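Local coordinates for hypothetical protein (Psychrobacter arcticus, PDB 2I9W) that is of unknown function but binds two zinc ions, each through four cysteines, in zinc-binding motifs joined to an NTF2-like (cystatin-like) domain, at residues C168-G173 with K177-M182; H55-R60 with S136-I141; S62-V65 with Y71-K74. All coordinates share one frame; numbering follows the deposited sequence.

Contact 1 (C168-G173 with K177-M182); sequences CICGSG and KRCCGM. With ZN (zinc ion), chain C.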
ATOM      1  N   CYS A 168      -4.137  20.618   4.854  1.00 20.44           N
ATOM      2  CA  CYS A 168      -4.143  19.367   4.148  1.00 19.81           C
ATOM      3  C   CYS A 168      -4.893  18.305   4.950  1.00 20.32           C
ATOM      4  O   CYS A 168      -4.849  18.288   6.189  1.00 22.62           O
ATOM      5  CB  CYS A 168      -2.725  18.878   3.873  1.00 23.76           C
ATOM      6  SG  CYS A 168      -2.728  17.582   2.690  1.00 23.58           S
ATOM      7  N   ILE A 169      -5.575  17.429   4.213  1.00 22.46           N
ATOM      8  CA  ILE A 169      -6.289  16.297   4.758  1.00 24.41           C
ATOM      9  C   ILE A 169      -5.398  15.314   5.520  1.00 22.35           C
ATOM     10  O   ILE A 169      -5.926  14.534   6.287  1.00 22.06           O
ATOM     11  CB  ILE A 169      -7.097  15.533   3.676  1.00 28.66           C
ATOM     12  CG1 ILE A 169      -6.200  15.042   2.513  1.00 28.65           C
ATOM     13  CG2 ILE A 169      -8.201  16.445   3.168  1.00 32.11           C
ATOM     14  CD1 ILE A 169      -6.933  14.193   1.435  1.00 27.77           C
ATOM     15  N   CYS A 170      -4.088  15.356   5.305  1.00 22.63           N
ATOM     16  CA  CYS A 170      -3.158  14.508   6.087  1.00 24.27           C
ATOM     17  C   CYS A 170      -2.882  15.033   7.467  1.00 23.17           C
ATOM     18  O   CYS A 170      -2.337  14.314   8.302  1.00 19.73           O
ATOM     19  CB  CYS A 170      -1.821  14.313   5.377  1.00 21.39           C
ATOM     20  SG  CYS A 170      -0.722  15.680   5.419  1.00 22.26           S
ATOM     21  N   GLY A 171      -3.222  16.296   7.712  1.00 21.81           N
ATOM     22  CA  GLY A 171      -3.024  16.893   9.043  1.00 21.25           C
ATOM     23  C   GLY A 171      -1.680  17.588   9.234  1.00 20.88           C
ATOM     24  O   GLY A 171      -1.343  18.013  10.334  1.00 22.92           O
ATOM     25  N   SER A 172      -0.937  17.761   8.150  1.00 22.51           N
ATOM     26  CA  SER A 172       0.373  18.450   8.199  1.00 22.13           C
ATOM     27  C   SER A 172       0.352  19.907   8.637  1.00 20.68           C
ATOM     28  O   SER A 172       1.396  20.444   9.066  1.00 22.16           O
ATOM     29  CB  SER A 172       1.026  18.423   6.804  1.00 20.75           C
ATOM     30  OG  SER A 172       0.309  19.235   5.876  1.00 20.70           O
ATOM     31  N   GLY A 173      -0.791  20.569   8.442  1.00 22.30           N
ATOM     32  CA  GLY A 173      -0.909  22.031   8.617  1.00 20.46           C
ATOM     33  C   GLY A 173      -0.573  22.845   7.369  1.00 20.51           C
ATOM     34  O   GLY A 173      -0.872  24.023   7.315  1.00 21.26           O
ATOM     35  N   LYS A 177      -2.983  22.233  -1.371  1.00 26.02           N
ATOM     36  CA  LYS A 177      -2.309  22.476  -2.635  1.00 24.74           C
ATOM     37  C   LYS A 177      -0.759  22.486  -2.578  1.00 24.71           C
ATOM     38  O   LYS A 177      -0.095  22.314  -3.609  1.00 24.84           O
ATOM     39  CB  LYS A 177      -2.848  23.782  -3.258  1.00 24.62           C
ATOM     40  CG  LYS A 177      -2.479  25.030  -2.527  1.00 25.46           C
ATOM     41  CD  LYS A 177      -3.113  26.275  -3.164  1.00 31.18           C
ATOM     42  CE  LYS A 177      -2.472  26.635  -4.509  1.00 37.21           C
ATOM     43  NZ  LYS A 177      -3.162  27.825  -5.129  1.00 41.88           N
ATOM     44  N   ARG A 178      -0.188  22.649  -1.384  1.00 22.76           N
ATOM     45  CA  ARG A 178       1.279  22.628  -1.168  1.00 22.38           C
ATOM     46  C   ARG A 178       1.686  21.352  -0.424  1.00 24.18           C
ATOM     47  O   ARG A 178       2.797  21.266   0.176  1.00 24.85           O
ATOM     48  CB  ARG A 178       1.733  23.856  -0.375  1.00 23.17           C
ATOM     49  CG  ARG A 178       1.835  25.136  -1.200  1.00 26.70           C
ATOM     50  CD  ARG A 178       3.124  25.222  -2.063  1.00 30.77           C
ATOM     51  NE  ARG A 178       4.359  25.435  -1.289  1.00 29.71           N
ATOM     52  CZ  ARG A 178       5.578  25.538  -1.831  1.00 34.56           C
ATOM     53  NH1 ARG A 178       5.746  25.454  -3.153  1.00 32.10           N
ATOM     54  NH2 ARG A 178       6.648  25.704  -1.057  1.00 27.53           N
ATOM     55  N   CYS A 179       0.782  20.377  -0.422  1.00 22.35           N
ATOM     56  CA  CYS A 179       0.998  19.131   0.340  1.00 21.67           C
ATOM     57  C   CYS A 179       0.483  17.935  -0.442  1.00 22.42           C
ATOM     58  O   CYS A 179       0.985  17.691  -1.507  1.00 24.11           O
ATOM     59  CB  CYS A 179       0.410  19.195   1.762  1.00 19.71           C
ATOM     60  SG  CYS A 179       1.028  17.964   2.945  1.00 22.53           S
ATOM     61  N   CYS A 180      -0.523  17.211   0.049  1.00 23.35           N
ATOM     62  CA  CYS A 180      -0.962  15.981  -0.638  1.00 24.39           C
ATOM     63  C   CYS A 180      -1.629  16.267  -1.990  1.00 26.14           C
ATOM     64  O   CYS A 180      -1.619  15.421  -2.886  1.00 24.43           O
ATOM     65  CB  CYS A 180      -1.849  15.151   0.291  1.00 23.25           C
ATOM     66  SG  CYS A 180      -0.947  14.483   1.737  1.00 21.86           S
ATOM     67  N   GLY A 181      -2.156  17.487  -2.145  1.00 25.76           N
ATOM     68  CA  GLY A 181      -2.733  17.949  -3.413  1.00 26.77           C
ATOM     69  C   GLY A 181      -1.727  18.128  -4.546  1.00 27.35           C
ATOM     70  O   GLY A 181      -2.139  18.203  -5.707  1.00 29.71           O
HETATM   71  N   MSE A 182      -0.428  18.212  -4.227  1.00 25.07           N
HETATM   72  CA  MSE A 182       0.631  18.156  -5.228  1.00 25.14           C
HETATM   73  C   MSE A 182       0.605  16.815  -5.964  1.00 28.72           C
HETATM   74  O   MSE A 182       1.047  16.707  -7.118  1.00 29.89           O
HETATM   75  CB  MSE A 182       2.025  18.302  -4.605  1.00 26.78           C
HETATM   76  CG  MSE A 182       2.401  19.637  -3.986  1.00 26.84           C
HETATM   77 SE   MSE A 182       2.461  21.072  -5.284  0.75 36.86          SE
HETATM   78  CE  MSE A 182       3.110  20.048  -6.816  1.00 29.88           C
TER
HETATM   79 ZN    ZN C 201      -0.798  16.378   3.157  1.00 21.34          ZN
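C168 and C170 face C179 and C180 across one zinc ion, and all four sulfurs bind it. The SG atoms of C168, C170, C179 and C180 lie 2.3 to 2.4 Å from the zinc ion. Different first torsions turn the four thiolates onto one point. C168 and C179 both hold SG anti to the backbone N, chi1 -166° and -162°. C170 instead has SG between its backbone N and carbonyl carbon. C180 has SG anti to its carbonyl carbon, beside the backbone N. This is the zinc site of the SEC-C motif, in which a C-x-C pair and an adjacent C-C pair share one metal. The C-x-C half is a type I beta turn from C168 to G171, closed by the backbone bond from G171 N to C168 O. Backbone N-H groups also point at C168 SG and C170 SG. C180 N donates across the contact to C168 SG over 3.5 Å, at an N-H...S angle of 159°. Weak bonds run from C170 N to C168 SG and from S172 N to C170 SG. These N-H groups probably offset part of the charge on the two thiolates. C168 CB also packs 3.8 Å from C179 CB. S172 brings OG to 3.3 Å from C179 SG, but that oxygen is hydrogen-bonded to E174 N. V139 of strand 128-142 packs on C170 and C180, and H114 packs on C179 and C180.

Contact 2 (H55-R60 with S136-I141); sequences HLMRTR and STFVKI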
ATOM      1  N   HIS A  55       7.993  -0.714   1.601  1.00 19.81           N
ATOM      2  CA  HIS A  55       7.559  -1.799   2.438  0.62 20.25           C
ATOM      3  C   HIS A  55       6.053  -1.747   2.638  1.00 20.54           C
ATOM      4  O   HIS A  55       5.380  -2.773   2.539  1.00 19.40           O
ATOM      5  CB  HIS A  55       8.324  -1.733   3.738  0.62 22.76           C
ATOM      6  CG  HIS A  55       8.174  -2.943   4.579  0.62 20.98           C
ATOM      7  ND1 HIS A  55       8.675  -3.019   5.858  0.62 36.51           N
ATOM      8  CD2 HIS A  55       7.569  -4.130   4.332  0.62 17.85           C
ATOM      9  CE1 HIS A  55       8.410  -4.214   6.352  0.62 30.44           C
ATOM     10  NE2 HIS A  55       7.728  -4.901   5.453  0.62 29.17           N
ATOM     11  N   LEU A  56       5.482  -0.550   2.859  1.00 19.11           N
ATOM     12  CA  LEU A  56       4.023  -0.482   2.936  1.00 19.53           C
ATOM     13  C   LEU A  56       3.309  -0.997   1.671  1.00 20.11           C
ATOM     14  O   LEU A  56       2.368  -1.795   1.753  1.00 20.62           O
ATOM     15  CB  LEU A  56       3.528   0.930   3.294  1.00 17.87           C
ATOM     16  CG  LEU A  56       2.014   1.046   3.610  1.00 20.68           C
ATOM     17  CD1 LEU A  56       1.672   0.304   4.948  1.00 26.69           C
ATOM     18  CD2 LEU A  56       1.529   2.493   3.612  1.00 22.11           C
HETATM   19  N   MSE A  57       3.807  -0.580   0.510  1.00 21.25           N
HETATM   20  CA  MSE A  57       3.238  -0.956  -0.759  0.50 20.78           C
HETATM   21  C   MSE A  57       3.244  -2.485  -0.911  1.00 21.04           C
HETATM   22  O   MSE A  57       2.263  -3.084  -1.369  1.00 20.48           O
HETATM   23  CB  MSE A  57       4.030  -0.241  -1.854  0.50 21.76           C
HETATM   24  CG  MSE A  57       3.527  -0.405  -3.260  0.50 24.06           C
HETATM   25 SE   MSE A  57       4.013  -2.111  -4.033  0.38 32.02          SE
HETATM   26  CE  MSE A  57       5.829  -2.294  -3.391  0.50 31.22           C
ATOM     27  N   ARG A  58       4.365  -3.123  -0.538  1.00 20.07           N
ATOM     28  CA  ARG A  58       4.459  -4.595  -0.588  0.50 18.64           C
ATOM     29  C   ARG A  58       3.417  -5.244   0.287  1.00 20.24           C
ATOM     30  O   ARG A  58       2.725  -6.183  -0.130  1.00 18.72           O
ATOM     31  CB  ARG A  58       5.842  -5.076  -0.157  0.50 19.44           C
ATOM     32  CG  ARG A  58       6.870  -4.869  -1.207  0.50 15.82           C
ATOM     33  CD  ARG A  58       8.262  -5.092  -0.645  0.50 19.18           C
ATOM     34  NE  ARG A  58       9.303  -4.980  -1.663  0.50 17.73           N
ATOM     35  CZ  ARG A  58       9.607  -5.924  -2.556  0.50 20.91           C
ATOM     36  NH1 ARG A  58       8.956  -7.089  -2.604  0.50 21.77           N
ATOM     37  NH2 ARG A  58      10.591  -5.697  -3.416  0.50 27.11           N
ATOM     38  N   THR A  59       3.308  -4.759   1.518  1.00 17.71           N
ATOM     39  CA  THR A  59       2.269  -5.306   2.442  1.00 18.56           C
ATOM     40  C   THR A  59       0.859  -5.099   1.892  1.00 19.10           C
ATOM     41  O   THR A  59       0.001  -5.948   2.092  1.00 18.11           O
ATOM     42  CB  THR A  59       2.378  -4.738   3.907  1.00 19.68           C
ATOM     43  OG1 THR A  59       2.107  -3.310   3.901  1.00 18.34           O
ATOM     44  CG2 THR A  59       3.763  -5.073   4.519  1.00 19.84           C
ATOM     45  N   ARG A  60       0.604  -3.984   1.215  1.00 18.85           N
ATOM     46  CA  ARG A  60      -0.726  -3.798   0.599  1.00 20.40           C
ATOM     47  C   ARG A  60      -1.004  -4.800  -0.539  1.00 18.57           C
ATOM     48  O   ARG A  60      -2.049  -5.400  -0.615  1.00 20.06           O
ATOM     49  CB  ARG A  60      -0.932  -2.346   0.169  1.00 19.32           C
ATOM     50  CG  ARG A  60      -0.984  -1.313   1.320  1.00 19.69           C
ATOM     51  CD  ARG A  60      -1.039   0.129   0.752  1.00 19.19           C
ATOM     52  NE  ARG A  60      -2.104   0.324  -0.255  1.00 20.41           N
ATOM     53  CZ  ARG A  60      -3.385   0.559   0.011  1.00 19.83           C
ATOM     54  NH1 ARG A  60      -3.807   0.653   1.270  1.00 21.59           N
ATOM     55  NH2 ARG A  60      -4.242   0.710  -0.997  1.00 21.79           N
ATOM     56  N   SER A 136       2.500   5.096  -7.141  1.00 24.37           N
ATOM     57  CA  SER A 136       1.712   5.381  -5.944  1.00 26.84           C
ATOM     58  C   SER A 136       2.454   6.341  -5.007  1.00 21.06           C
ATOM     59  O   SER A 136       3.722   6.277  -4.847  1.00 22.52           O
ATOM     60  CB  SER A 136       1.409   4.083  -5.235  1.00 29.99           C
ATOM     61  OG  SER A 136       0.414   3.380  -5.973  1.00 29.31           O
ATOM     62  N   THR A 137       1.660   7.204  -4.356  1.00 20.22           N
ATOM     63  CA  THR A 137       2.156   8.179  -3.448  1.00 19.89           C
ATOM     64  C   THR A 137       1.666   7.910  -2.040  1.00 18.56           C
ATOM     65  O   THR A 137       0.504   7.485  -1.821  1.00 21.10           O
ATOM     66  CB  THR A 137       1.773   9.625  -3.837  1.00 19.44           C
ATOM     67  OG1 THR A 137       2.166   9.856  -5.201  1.00 21.61           O
ATOM     68  CG2 THR A 137       2.499  10.615  -2.901  1.00 19.47           C
ATOM     69  N   PHE A 138       2.584   8.144  -1.125  1.00 17.44           N
ATOM     70  CA  PHE A 138       2.388   7.874   0.292  1.00 18.82           C
ATOM     71  C   PHE A 138       2.762   9.104   1.108  1.00 20.27           C
ATOM     72  O   PHE A 138       3.630   9.891   0.727  1.00 21.68           O
ATOM     73  CB  PHE A 138       3.229   6.681   0.723  1.00 18.22           C
ATOM     74  CG  PHE A 138       2.963   5.426  -0.079  1.00 20.37           C
ATOM     75  CD1 PHE A 138       3.550   5.255  -1.324  1.00 23.85           C
ATOM     76  CD2 PHE A 138       2.092   4.473   0.398  1.00 26.92           C
ATOM     77  CE1 PHE A 138       3.313   4.144  -2.066  1.00 28.34           C
ATOM     78  CE2 PHE A 138       1.869   3.334  -0.352  1.00 27.21           C
ATOM     79  CZ  PHE A 138       2.473   3.218  -1.600  1.00 24.97           C
ATOM     80  N   VAL A 139       2.108   9.245   2.266  1.00 19.49           N
ATOM     81  CA  VAL A 139       2.382  10.353   3.185  1.00 21.66           C
ATOM     82  C   VAL A 139       2.692   9.769   4.553  1.00 19.16           C
ATOM     83  O   VAL A 139       2.063   8.795   4.976  1.00 18.70           O
ATOM     84  CB  VAL A 139       1.234  11.400   3.255  1.00 20.13           C
ATOM     85  CG1 VAL A 139      -0.043  10.818   3.858  1.00 23.97           C
ATOM     86  CG2 VAL A 139       1.700  12.660   4.012  1.00 19.88           C
ATOM     87  N   LYS A 140       3.671  10.379   5.213  1.00 21.78           N
ATOM     88  CA  LYS A 140       4.057  10.073   6.578  1.00 21.49           C
ATOM     89  C   LYS A 140       3.300  11.007   7.526  1.00 22.13           C
ATOM     90  O   LYS A 140       3.406  12.252   7.419  1.00 20.28           O
ATOM     91  CB  LYS A 140       5.583  10.210   6.748  1.00 28.23           C
ATOM     92  CG  LYS A 140       6.197   9.202   7.717  1.00 30.85           C
ATOM     93  CD  LYS A 140       7.727   9.331   7.865  1.00 31.77           C
ATOM     94  CE  LYS A 140       8.356   7.986   8.318  1.00 35.84           C
ATOM     95  N   ILE A 141       2.595  10.388   8.471  1.00 19.57           N
ATOM     96  CA  ILE A 141       1.812  11.059   9.502  1.00 18.77           C
ATOM     97  C   ILE A 141       2.219  10.604  10.902  1.00 23.20           C
ATOM     98  O   ILE A 141       2.297   9.409  11.173  1.00 21.53           O
ATOM     99  CB  ILE A 141       0.316  10.788   9.351  1.00 17.50           C
ATOM    100  CG1 ILE A 141      -0.205  11.248   7.974  1.00 15.90           C
ATOM    101  CG2 ILE A 141      -0.441  11.474  10.499  1.00 19.96           C
ATOM    102  CD1 ILE A 141      -1.648  10.691   7.707  1.00 21.69           C
TER
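Helix 53-66 packs on the antiparallel sheet here, and F138 of strand 128-142 meets L56, M57 and R60 of the helix. The helix segment 55-60 and the strand segment 136-141 run at 117° to each other, with their axes 10.4 Å apart at the closest. The F138 ring lies between them. Its CG is anti to the carbonyl carbon, and the ring projects from the strand toward the helix. L56 reaches it with one methyl branch, CD2, which lies 3.8 Å from F138 CD2. M57, a selenomethionine, uses the root of its side chain: CB is 3.8 Å from F138 CZ. M57 also packs on L101, V103 and V117 of the sheet. Both residues approach the ring obliquely. R60 comes to the ring edge with its aliphatic part, CD lying 4.5 Å from F138 CE2, near the ring plane. Such a helix laid over a curved antiparallel sheet is the central feature of the NTF2-like, or cystatin-like, fold. No hydrogen bond crosses between the two segments. The polar end of R60 is held elsewhere, with NH1 bonded to T75 OG1 and I72 O. One turn of the helix has an extra tie: T59 OG1 donates to L56 O over 2.6 Å, the donor tilted 19° from the carbonyl plane. The same hydroxyl is also hydrogen-bonded to Y71 OH. L56 O accepts from R60 N as well, so two bonds grip this carbonyl. On the strand side, backbone bonds join F138 to A115 and V139 to Y152 of the neighbouring strands.

Contact 3 (S62-V65 with Y71-K74); sequences SAFV and YIVK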
ATOM      1  N   SER A  62       0.302  -7.755  -0.879  1.00 20.42           N
ATOM      2  CA  SER A  62       0.077  -9.066  -0.224  1.00 17.62           C
ATOM      3  C   SER A  62      -1.315  -9.132   0.416  1.00 17.87           C
ATOM      4  O   SER A  62      -1.944 -10.196   0.415  1.00 19.37           O
ATOM      5  CB  SER A  62       1.162  -9.295   0.828  1.00 18.62           C
ATOM      6  OG  SER A  62       2.403  -9.367   0.165  1.00 21.86           O
ATOM      7  N   ALA A  63      -1.823  -7.992   0.886  1.00 18.09           N
ATOM      8  CA  ALA A  63      -3.192  -7.937   1.438  1.00 20.17           C
ATOM      9  C   ALA A  63      -4.226  -8.089   0.307  1.00 21.78           C
ATOM     10  O   ALA A  63      -5.268  -8.642   0.531  1.00 23.20           O
ATOM     11  CB  ALA A  63      -3.401  -6.626   2.240  1.00 19.35           C
ATOM     12  N   PHE A  64      -3.929  -7.608  -0.899  1.00 17.93           N
ATOM     13  CA  PHE A  64      -4.816  -7.855  -2.067  1.00 20.14           C
ATOM     14  C   PHE A  64      -4.856  -9.353  -2.361  1.00 19.10           C
ATOM     15  O   PHE A  64      -5.920  -9.986  -2.423  1.00 19.97           O
ATOM     16  CB  PHE A  64      -4.328  -7.084  -3.299  1.00 19.10           C
ATOM     17  CG  PHE A  64      -4.533  -5.584  -3.197  1.00 22.60           C
ATOM     18  CD1 PHE A  64      -5.749  -5.097  -2.738  1.00 30.99           C
ATOM     19  CD2 PHE A  64      -3.571  -4.692  -3.596  1.00 37.79           C
ATOM     20  CE1 PHE A  64      -5.986  -3.736  -2.646  1.00 35.97           C
ATOM     21  CE2 PHE A  64      -3.814  -3.312  -3.489  1.00 31.95           C
ATOM     22  CZ  PHE A  64      -5.019  -2.871  -2.998  1.00 32.77           C
ATOM     23  N   VAL A  65      -3.667  -9.945  -2.483  1.00 19.43           N
ATOM     24  CA  VAL A  65      -3.565 -11.352  -2.866  1.00 21.43           C
ATOM     25  C   VAL A  65      -4.265 -12.260  -1.851  1.00 20.24           C
ATOM     26  O   VAL A  65      -5.024 -13.177  -2.252  1.00 21.65           O
ATOM     27  CB  VAL A  65      -2.082 -11.772  -3.021  1.00 20.74           C
ATOM     28  CG1 VAL A  65      -1.998 -13.322  -3.315  1.00 19.98           C
ATOM     29  CG2 VAL A  65      -1.421 -10.960  -4.085  1.00 20.00           C
ATOM     30  N   TYR A  71      -6.860  -4.435   6.131  1.00 18.88           N
ATOM     31  CA  TYR A  71      -5.500  -3.889   6.028  1.00 18.50           C
ATOM     32  C   TYR A  71      -5.419  -2.781   4.953  1.00 19.34           C
ATOM     33  O   TYR A  71      -4.794  -1.750   5.156  1.00 18.01           O
ATOM     34  CB  TYR A  71      -4.469  -5.000   5.748  1.00 20.01           C
ATOM     35  CG  TYR A  71      -3.056  -4.529   5.854  1.00 21.69           C
ATOM     36  CD1 TYR A  71      -2.438  -4.436   7.089  1.00 17.91           C
ATOM     37  CD2 TYR A  71      -2.330  -4.146   4.724  1.00 18.08           C
ATOM     38  CE1 TYR A  71      -1.162  -3.958   7.195  1.00 19.14           C
ATOM     39  CE2 TYR A  71      -1.026  -3.675   4.816  1.00 22.81           C
ATOM     40  CZ  TYR A  71      -0.437  -3.598   6.071  1.00 17.44           C
ATOM     41  OH  TYR A  71       0.842  -3.123   6.251  1.00 20.08           O
ATOM     42  N   ILE A  72      -6.081  -2.974   3.837  1.00 21.16           N
ATOM     43  CA  ILE A  72      -6.078  -2.012   2.738  1.00 21.34           C
ATOM     44  C   ILE A  72      -6.741  -0.685   3.200  1.00 20.95           C
ATOM     45  O   ILE A  72      -6.220   0.402   2.978  1.00 20.13           O
ATOM     46  CB  ILE A  72      -6.801  -2.599   1.463  1.00 22.31           C
ATOM     47  CG1 ILE A  72      -6.065  -3.834   0.960  1.00 22.65           C
ATOM     48  CG2 ILE A  72      -6.913  -1.569   0.345  1.00 21.52           C
ATOM     49  CD1 ILE A  72      -4.585  -3.559   0.560  1.00 27.98           C
ATOM     50  N   VAL A  73      -7.879  -0.799   3.869  1.00 20.17           N
ATOM     51  CA  VAL A  73      -8.515   0.409   4.423  1.00 19.79           C
ATOM     52  C   VAL A  73      -7.620   1.127   5.450  1.00 19.61           C
ATOM     53  O   VAL A  73      -7.392   2.345   5.343  1.00 20.78           O
ATOM     54  CB  VAL A  73      -9.871   0.114   5.068  1.00 21.32           C
ATOM     55  CG1 VAL A  73     -10.448   1.412   5.695  1.00 18.76           C
ATOM     56  CG2 VAL A  73     -10.828  -0.492   4.038  1.00 17.85           C
ATOM     57  N   LYS A  74      -7.077   0.390   6.424  1.00 19.32           N
ATOM     58  CA  LYS A  74      -6.419   1.010   7.558  1.00 19.84           C
ATOM     59  C   LYS A  74      -5.061   1.568   7.175  1.00 18.40           C
ATOM     60  O   LYS A  74      -4.524   2.360   7.916  1.00 20.92           O
ATOM     61  CB  LYS A  74      -6.251   0.042   8.741  1.00 23.49           C
ATOM     62  CG  LYS A  74      -7.573  -0.484   9.341  1.00 23.73           C
ATOM     63  CD  LYS A  74      -8.313   0.588  10.103  1.00 38.20           C
TER
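I72 holds CG1 anti to its carbonyl carbon, chi1 -62°, and chi2 of -60° then turns CD1 toward F64. The F64 side chain likewise has CG anti to its carbonyl carbon, which swings its ring over to I72. CD1 of I72 thus sits over one face of the F64 ring, 3.7 Å from its centroid and 21° off the normal, a CH-pi contact. The methyl is offset toward the rim. Its closest ring atom is F64 CE1, at 3.5 Å from I72 CD1. The two side chains cross at about a right angle. A63 adds a single methyl that touches two residues: its CB is 3.7 Å from I72 CD1 and 3.7 Å from Y71 CD2. The Y71 ring meets this methyl obliquely. These residues join the end of helix 53-66 to the short helix 69-74 that follows it, in the NTF2-like domain. With F64 cut back to an alanine, I72 CD1 is likely to lose the aromatic face it sits on, and W92 its edge-to-face partner. H34 of helix 31-39 packs on A63 and meets Y71 edge-to-face, while I89 of helix 86-95 packs on I72. Between the two segments the contact is wholly apolar, with no hydrogen bond across it, so shape and dispersion hold them together.

Contacts 2 and 3 share helix 53-66 and lie in the NTF2-like domain, contact 2 nearest the chain centre. Contact 2 sets the helix on the sheet; contact 3 pairs its later part with the next helix. Two probable hydrogen bonds join them. Both are core contacts made of apolar side chains. Contact 1 lies about 19 Å from the chain centre, at the periphery, in the SEC-C motif. Its cysteines are also buried, but metal bonds replace the apolar packing of the other two. It meets contact 2 through strand 128-142. Its nearest atoms are about 12 Å from contact 3.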